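Long-range contacts in sialyltransferase 0160 (PDB 4R84), which probably transfers sialic acid from a CMP-activated donor to galactosides in alpha-2,6 linkage, using a GT-B glycosyltransferase fold: residues E121-H126 with R150-K155; T203-V208 with L232-S237. One frame throughout, in Å; residues are numbered along the deposited sequence.

Contact 1: residues E121-H126 with R150-K155; sequences EVYIDH and RFVSWK
Arg150 and Glu121 lie side by side on neighbouring strands. The arginine CB sits 4.0 Å from Glu121 O. Placing CG opposite the carbonyl carbon (chi1 -54°) starts an extended chain along the glutamate: Arg150 CG lies 3.6 Å from Glu121 OE1 and Arg150 CD 3.3 Å from the same oxygen, with Tyr123 CE1 a looser neighbour of CD. At the tip, Arg150 NE forms a salt bridge with Glu121 OE1 at 2.6 Å, while NH2 reaches OE2 weakly and NH1 turns to Leu167 O. The carboxylate and guanidinium planes stand 68° apart, so this is no flat fork: NE meets OE1 from above the carboxylate plane, and Tyr123 OH donates to it from the opposite face. Two grips on one buried oxygen would probably keep Glu121 ionised.

The strands are parallel partners in a beta-alpha-beta unit of the Rossmann-like sheet, connected through helix 129-144. Five backbone hydrogen bonds join them. Further along, Val152 CG2 packs 3.9 Å from Tyr123 CD1. Val152 CG1 sits over the centre of one face of the Trp154 ring, 3.3 Å above its plane, while the edge turns to Asp125 N and NE1 bonds to Gln134 of the covering helix.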
loop_
_atom_site.group_PDB
_atom_site.type_symbol
_atom_site.label_atom_id
_atom_site.label_comp_id
_atom_site.label_asym_id
_atom_site.label_seq_id
_atom_site.Cartn_x
_atom_site.Cartn_y
_atom_site.Cartn_z
ATOM N N GLU A 121 3.478 -13.835 0.503
ATOM C CA GLU A 121 2.893 -12.518 0.268
ATOM C C GLU A 121 3.172 -12.109 -1.172
ATOM O O GLU A 121 4.322 -12.128 -1.605
ATOM C CB GLU A 121 3.465 -11.480 1.237
ATOM C CG GLU A 121 3.331 -11.846 2.716
ATOM C CD GLU A 121 4.119 -10.910 3.609
ATOM O OE1 GLU A 121 4.482 -9.791 3.150
ATOM O OE2 GLU A 121 4.378 -11.291 4.772
ATOM N N VAL A 122 2.122 -11.724 -1.905
ATOM C CA VAL A 122 2.280 -11.413 -3.338
ATOM C C VAL A 122 1.854 -9.978 -3.575
ATOM O O VAL A 122 0.739 -9.614 -3.226
ATOM C CB VAL A 122 1.449 -12.372 -4.203
ATOM C CG1 VAL A 122 1.591 -12.055 -5.712
ATOM C CG2 VAL A 122 1.904 -13.817 -3.936
ATOM N N TYR A 123 2.757 -9.182 -4.157
ATOM C CA TYR A 123 2.558 -7.744 -4.340
ATOM C C TYR A 123 2.592 -7.395 -5.814
ATOM O O TYR A 123 3.541 -7.739 -6.496
ATOM C CB TYR A 123 3.651 -6.964 -3.592
ATOM C CG TYR A 123 3.617 -7.166 -2.103
ATOM C CD1 TYR A 123 4.240 -8.276 -1.504
ATOM C CD2 TYR A 123 2.961 -6.273 -1.299
ATOM C CE1 TYR A 123 4.195 -8.455 -0.120
ATOM C CE2 TYR A 123 2.907 -6.430 0.067
ATOM C CZ TYR A 123 3.516 -7.541 0.649
ATOM O OH TYR A 123 3.459 -7.686 2.013
ATOM N N ILE A 124 1.548 -6.719 -6.307
ATOM C CA ILE A 124 1.473 -6.373 -7.724
ATOM C C ILE A 124 0.930 -4.967 -7.890
ATOM O O ILE A 124 -0.167 -4.682 -7.410
ATOM C CB ILE A 124 0.568 -7.332 -8.503
ATOM C CG1 ILE A 124 0.960 -8.786 -8.239
ATOM C CG2 ILE A 124 0.639 -7.026 -10.020
ATOM C CD1 ILE A 124 -0.150 -9.758 -8.543
ATOM N N ASP A 125 1.683 -4.092 -8.548
ATOM C CA ASP A 125 1.190 -2.729 -8.794
ATOM C C ASP A 125 1.978 -2.055 -9.892
ATOM O O ASP A 125 3.177 -2.269 -10.029
ATOM C CB ASP A 125 1.267 -1.873 -7.537
ATOM C CG ASP A 125 0.723 -0.465 -7.759
ATOM O OD1 ASP A 125 -0.326 -0.328 -8.420
ATOM O OD2 ASP A 125 1.342 0.492 -7.261
ATOM N N HIS A 126 1.294 -1.204 -10.650
ATOM C CA HIS A 126 1.942 -0.476 -11.721
ATOM C C HIS A 126 1.930 1.030 -11.442
ATOM O O HIS A 126 2.443 1.807 -12.232
ATOM C CB HIS A 126 1.244 -0.755 -13.053
ATOM C CG HIS A 126 -0.125 -0.153 -13.152
ATOM N ND1 HIS A 126 -1.209 -0.643 -12.451
ATOM C CD2 HIS A 126 -0.582 0.907 -13.863
ATOM C CE1 HIS A 126 -2.275 0.085 -12.733
ATOM N NE2 HIS A 126 -1.921 1.034 -13.582
ATOM N N ARG A 150 8.199 -13.160 -0.002
ATOM C CA ARG A 150 7.443 -12.115 -0.685
ATOM C C ARG A 150 7.811 -12.110 -2.149
ATOM O O ARG A 150 8.992 -12.127 -2.489
ATOM C CB ARG A 150 7.728 -10.735 -0.076
ATOM C CG ARG A 150 7.493 -10.689 1.435
ATOM C CD ARG A 150 7.626 -9.298 2.106
ATOM N NE ARG A 150 7.090 -9.509 3.445
ATOM C CZ ARG A 150 7.784 -9.980 4.480
ATOM N NH1 ARG A 150 9.104 -10.128 4.420
ATOM N NH2 ARG A 150 7.150 -10.238 5.606
ATOM N N PHE A 151 6.794 -12.112 -3.011
ATOM C CA PHE A 151 7.014 -11.964 -4.445
ATOM C C PHE A 151 6.515 -10.586 -4.816
ATOM O O PHE A 151 5.369 -10.277 -4.521
ATOM C CB PHE A 151 6.259 -13.015 -5.247
ATOM C CG PHE A 151 6.814 -14.416 -5.115
ATOM C CD1 PHE A 151 7.971 -14.668 -4.399
ATOM C CD2 PHE A 151 6.199 -15.464 -5.779
ATOM C CE1 PHE A 151 8.488 -15.960 -4.304
ATOM C CE2 PHE A 151 6.715 -16.780 -5.679
ATOM C CZ PHE A 151 7.860 -17.008 -4.952
ATOM N N VAL A 152 7.343 -9.785 -5.485
ATOM C CA VAL A 152 7.001 -8.374 -5.719
ATOM C C VAL A 152 7.154 -7.974 -7.183
ATOM O O VAL A 152 8.231 -8.111 -7.772
ATOM C CB VAL A 152 7.865 -7.430 -4.854
ATOM C CG1 VAL A 152 7.504 -5.957 -5.159
ATOM C CG2 VAL A 152 7.671 -7.690 -3.339
ATOM N N SER A 153 6.069 -7.444 -7.749
ATOM C CA SER A 153 6.072 -6.906 -9.110
ATOM C C SER A 153 5.541 -5.498 -9.101
ATOM O O SER A 153 4.327 -5.300 -9.143
ATOM C CB SER A 153 5.214 -7.770 -10.036
ATOM O OG SER A 153 5.856 -9.016 -10.257
ATOM N N TRP A 154 6.460 -4.536 -9.042
ATOM C CA TRP A 154 6.138 -3.117 -8.985
ATOM C C TRP A 154 6.755 -2.406 -10.172
ATOM O O TRP A 154 7.930 -2.593 -10.463
ATOM C CB TRP A 154 6.682 -2.478 -7.718
ATOM C CG TRP A 154 6.004 -2.828 -6.447
ATOM C CD1 TRP A 154 4.726 -3.270 -6.276
ATOM C CD2 TRP A 154 6.592 -2.755 -5.149
ATOM N NE1 TRP A 154 4.489 -3.480 -4.925
ATOM C CE2 TRP A 154 5.621 -3.170 -4.220
ATOM C CE3 TRP A 154 7.867 -2.400 -4.681
ATOM C CZ2 TRP A 154 5.870 -3.222 -2.845
ATOM C CZ3 TRP A 154 8.115 -2.447 -3.313
ATOM C CH2 TRP A 154 7.120 -2.859 -2.412
ATOM N N LYS A 155 5.989 -1.558 -10.837
ATOM C CA LYS A 155 6.523 -0.886 -12.015
ATOM C C LYS A 155 7.337 0.354 -11.662
ATOM O O LYS A 155 8.315 0.668 -12.345
ATOM C CB LYS A 155 5.376 -0.516 -12.964
ATOM C CG LYS A 155 5.848 -0.135 -14.367
ATOM C CD LYS A 155 4.712 -0.271 -15.376
ATOM C CE LYS A 155 5.102 0.291 -16.741
ATOM N NZ LYS A 155 5.273 1.789 -16.673
#

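Contact 2: residues T203-V208 with L232-S237; sequences TNTAHV and LYDDGS
At the C-terminal ends of two parallel Rossmann-type strands, where the sheet opens toward the donor cleft, Asn204 meets Asp235 of the Asp-Asp-Gly sequence found in bacterial sialyltransferases of this family. The side chain of Asp235 lies about 8 Å from the bound donor analogue. Asn204 ND2 gives Asp235 OD2 an almost straight hydrogen bond of 3.0 Å (178° at the hydrogen). The acceptor lies in the amide plane, yet ND2 stands above the carboxylate plane, and the two flat groups are 85° apart. Setting the Asn204 CG trans to its own N (chi1 -177°) also lets OD1 take weak bonds from Ala206 N and His207 ND1, and His207 in turn is the N-cap of the helix that follows.

Beside this polar junction the strands pair through Tyr233 N to Thr203 O and Thr205 N to Tyr233 O. Leu232 CD2 fits against Thr203 CG2 at 3.5 Å and Val208 CG2 at 3.6 Å. A water 2.6 Å from Thr205 OG1 donates to OD1 of Asp234, and OD2 of that residue bonds to Tyr240 OH.

Asn204 ND2 also bonds to Asp125 OD1. Donating to two carboxylates while OD1 faces N-H groups leaves the amide little reason to flip. Its bond probably helps to position Asp235 beside the cleft, together with Glu239, whose OE2 accepts from the N of both Asp235 and Ala206.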
loop_
_atom_site.group_PDB
_atom_site.type_symbol
_atom_site.label_atom_id
_atom_site.label_comp_id
_atom_site.label_asym_id
_atom_site.label_seq_id
_atom_site.Cartn_x
_atom_site.Cartn_y
_atom_site.Cartn_z
ATOM N N THR A 203 -2.650 -5.483 -3.978
ATOM C CA THR A 203 -2.593 -4.911 -5.314
ATOM C C THR A 203 -3.457 -3.665 -5.407
ATOM O O THR A 203 -3.948 -3.153 -4.400
ATOM C CB THR A 203 -2.987 -5.954 -6.391
ATOM O OG1 THR A 203 -2.641 -5.457 -7.692
ATOM C CG2 THR A 203 -4.474 -6.299 -6.347
ATOM N N ASN A 204 -3.562 -3.173 -6.636
ATOM C CA ASN A 204 -4.231 -1.938 -7.018
ATOM C C ASN A 204 -5.728 -2.177 -7.192
ATOM O O ASN A 204 -6.129 -3.108 -7.881
ATOM C CB ASN A 204 -3.552 -1.458 -8.316
ATOM C CG ASN A 204 -4.068 -0.149 -8.832
ATOM O OD1 ASN A 204 -5.263 0.047 -8.987
ATOM N ND2 ASN A 204 -3.143 0.748 -9.170
ATOM N N THR A 205 -6.562 -1.374 -6.530
ATOM C CA THR A 205 -8.004 -1.631 -6.561
ATOM C C THR A 205 -8.575 -1.593 -7.987
ATOM O O THR A 205 -9.334 -2.480 -8.374
ATOM C CB THR A 205 -8.772 -0.621 -5.696
ATOM O OG1 THR A 205 -8.294 -0.702 -4.355
ATOM C CG2 THR A 205 -10.263 -0.922 -5.722
ATOM N N ALA A 206 -8.222 -0.563 -8.748
ATOM C CA ALA A 206 -8.795 -0.402 -10.089
ATOM C C ALA A 206 -8.446 -1.594 -10.983
ATOM O O ALA A 206 -9.215 -1.965 -11.871
ATOM C CB ALA A 206 -8.328 0.927 -10.730
ATOM N N HIS A 207 -7.311 -2.232 -10.719
ATOM C CA HIS A 207 -6.858 -3.275 -11.628
ATOM C C HIS A 207 -6.788 -4.644 -10.995
ATOM O O HIS A 207 -6.104 -5.516 -11.505
ATOM C CB HIS A 207 -5.504 -2.883 -12.196
ATOM C CG HIS A 207 -5.565 -1.611 -12.981
ATOM N ND1 HIS A 207 -5.274 -0.384 -12.427
ATOM C CD2 HIS A 207 -5.953 -1.368 -14.253
ATOM C CE1 HIS A 207 -5.445 0.558 -13.338
ATOM N NE2 HIS A 207 -5.857 -0.013 -14.454
ATOM N N VAL A 208 -7.533 -4.837 -9.911
ATOM C CA VAL A 208 -7.529 -6.117 -9.219
ATOM C C VAL A 208 -7.931 -7.276 -10.141
ATOM O O VAL A 208 -7.342 -8.364 -10.067
ATOM C CB VAL A 208 -8.450 -6.087 -7.966
ATOM C CG1 VAL A 208 -9.871 -5.687 -8.339
ATOM C CG2 VAL A 208 -8.441 -7.441 -7.260
ATOM N N LEU A 232 -6.538 -4.306 -1.110
ATOM C CA LEU A 232 -6.638 -3.522 -2.334
ATOM C C LEU A 232 -6.456 -2.050 -2.004
ATOM O O LEU A 232 -7.007 -1.565 -1.019
ATOM C CB LEU A 232 -7.993 -3.763 -3.014
ATOM C CG LEU A 232 -8.293 -5.232 -3.321
ATOM C CD1 LEU A 232 -9.661 -5.371 -3.964
ATOM C CD2 LEU A 232 -7.228 -5.856 -4.231
ATOM N N TYR A 233 -5.641 -1.361 -2.800
ATOM C CA TYR A 233 -5.330 0.047 -2.556
ATOM C C TYR A 233 -5.716 0.905 -3.747
ATOM O O TYR A 233 -5.363 0.593 -4.883
ATOM C CB TYR A 233 -3.833 0.238 -2.279
ATOM C CG TYR A 233 -3.307 -0.584 -1.111
ATOM C CD1 TYR A 233 -3.010 -1.939 -1.273
ATOM C CD2 TYR A 233 -3.100 -0.011 0.136
ATOM C CE1 TYR A 233 -2.519 -2.701 -0.216
ATOM C CE2 TYR A 233 -2.612 -0.777 1.215
ATOM C CZ TYR A 233 -2.335 -2.111 1.023
ATOM O OH TYR A 233 -1.857 -2.867 2.067
ATOM N N ASP A 234 -6.423 2.001 -3.499
ATOM C CA ASP A 234 -6.616 3.002 -4.552
ATOM C C ASP A 234 -5.285 3.478 -5.082
ATOM O O ASP A 234 -4.355 3.652 -4.305
ATOM C CB ASP A 234 -7.356 4.232 -4.024
ATOM C CG ASP A 234 -8.805 3.974 -3.739
ATOM O OD1 ASP A 234 -9.390 3.053 -4.341
ATOM O OD2 ASP A 234 -9.359 4.721 -2.902
ATOM N N ASP A 235 -5.181 3.733 -6.382
ATOM C CA ASP A 235 -3.931 4.330 -6.854
ATOM C C ASP A 235 -4.018 5.843 -7.000
ATOM O O ASP A 235 -3.002 6.508 -7.157
ATOM C CB ASP A 235 -3.442 3.686 -8.145
ATOM C CG ASP A 235 -4.399 3.818 -9.282
ATOM O OD1 ASP A 235 -5.492 4.377 -9.094
ATOM O OD2 ASP A 235 -4.033 3.347 -10.382
ATOM N N GLY A 236 -5.228 6.385 -6.990
ATOM C CA GLY A 236 -5.383 7.822 -7.060
ATOM C C GLY A 236 -6.766 8.275 -7.456
ATOM O O GLY A 236 -7.758 7.698 -7.052
ATOM N N SER A 237 -6.827 9.329 -8.256
ATOM C CA SER A 237 -8.109 9.923 -8.585
ATOM C C SER A 237 -8.981 9.014 -9.446
ATOM O O SER A 237 -10.200 9.136 -9.431
ATOM C CB SER A 237 -7.878 11.266 -9.278
ATOM O OG SER A 237 -7.080 11.095 -10.430
HETATM O O HOH W 1 -9.713 0.419 -2.428
#

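Followed from the N terminus, the chain leaves strand 106-125, passes through helix 129-144 and returns as strand 149-154, which closes contact 1. It then runs outward to strand 169-175, comes back through helix 181-192, and enters the sheet as strand 197-204 on the other flank of 106-125. A second excursion, through helices 208-211 and 213-219, ends at strand 225-233 and closes contact 2. The two contacts are therefore in series, neither nested nor crossed. Strands 106-125 and 197-204 are neighbours, which brings the contacts together: Thr203 OG1 probably bonds Ile124 O at 2.6 Å, and the His126 and His207 rings meet edge-to-face near the donor cleft.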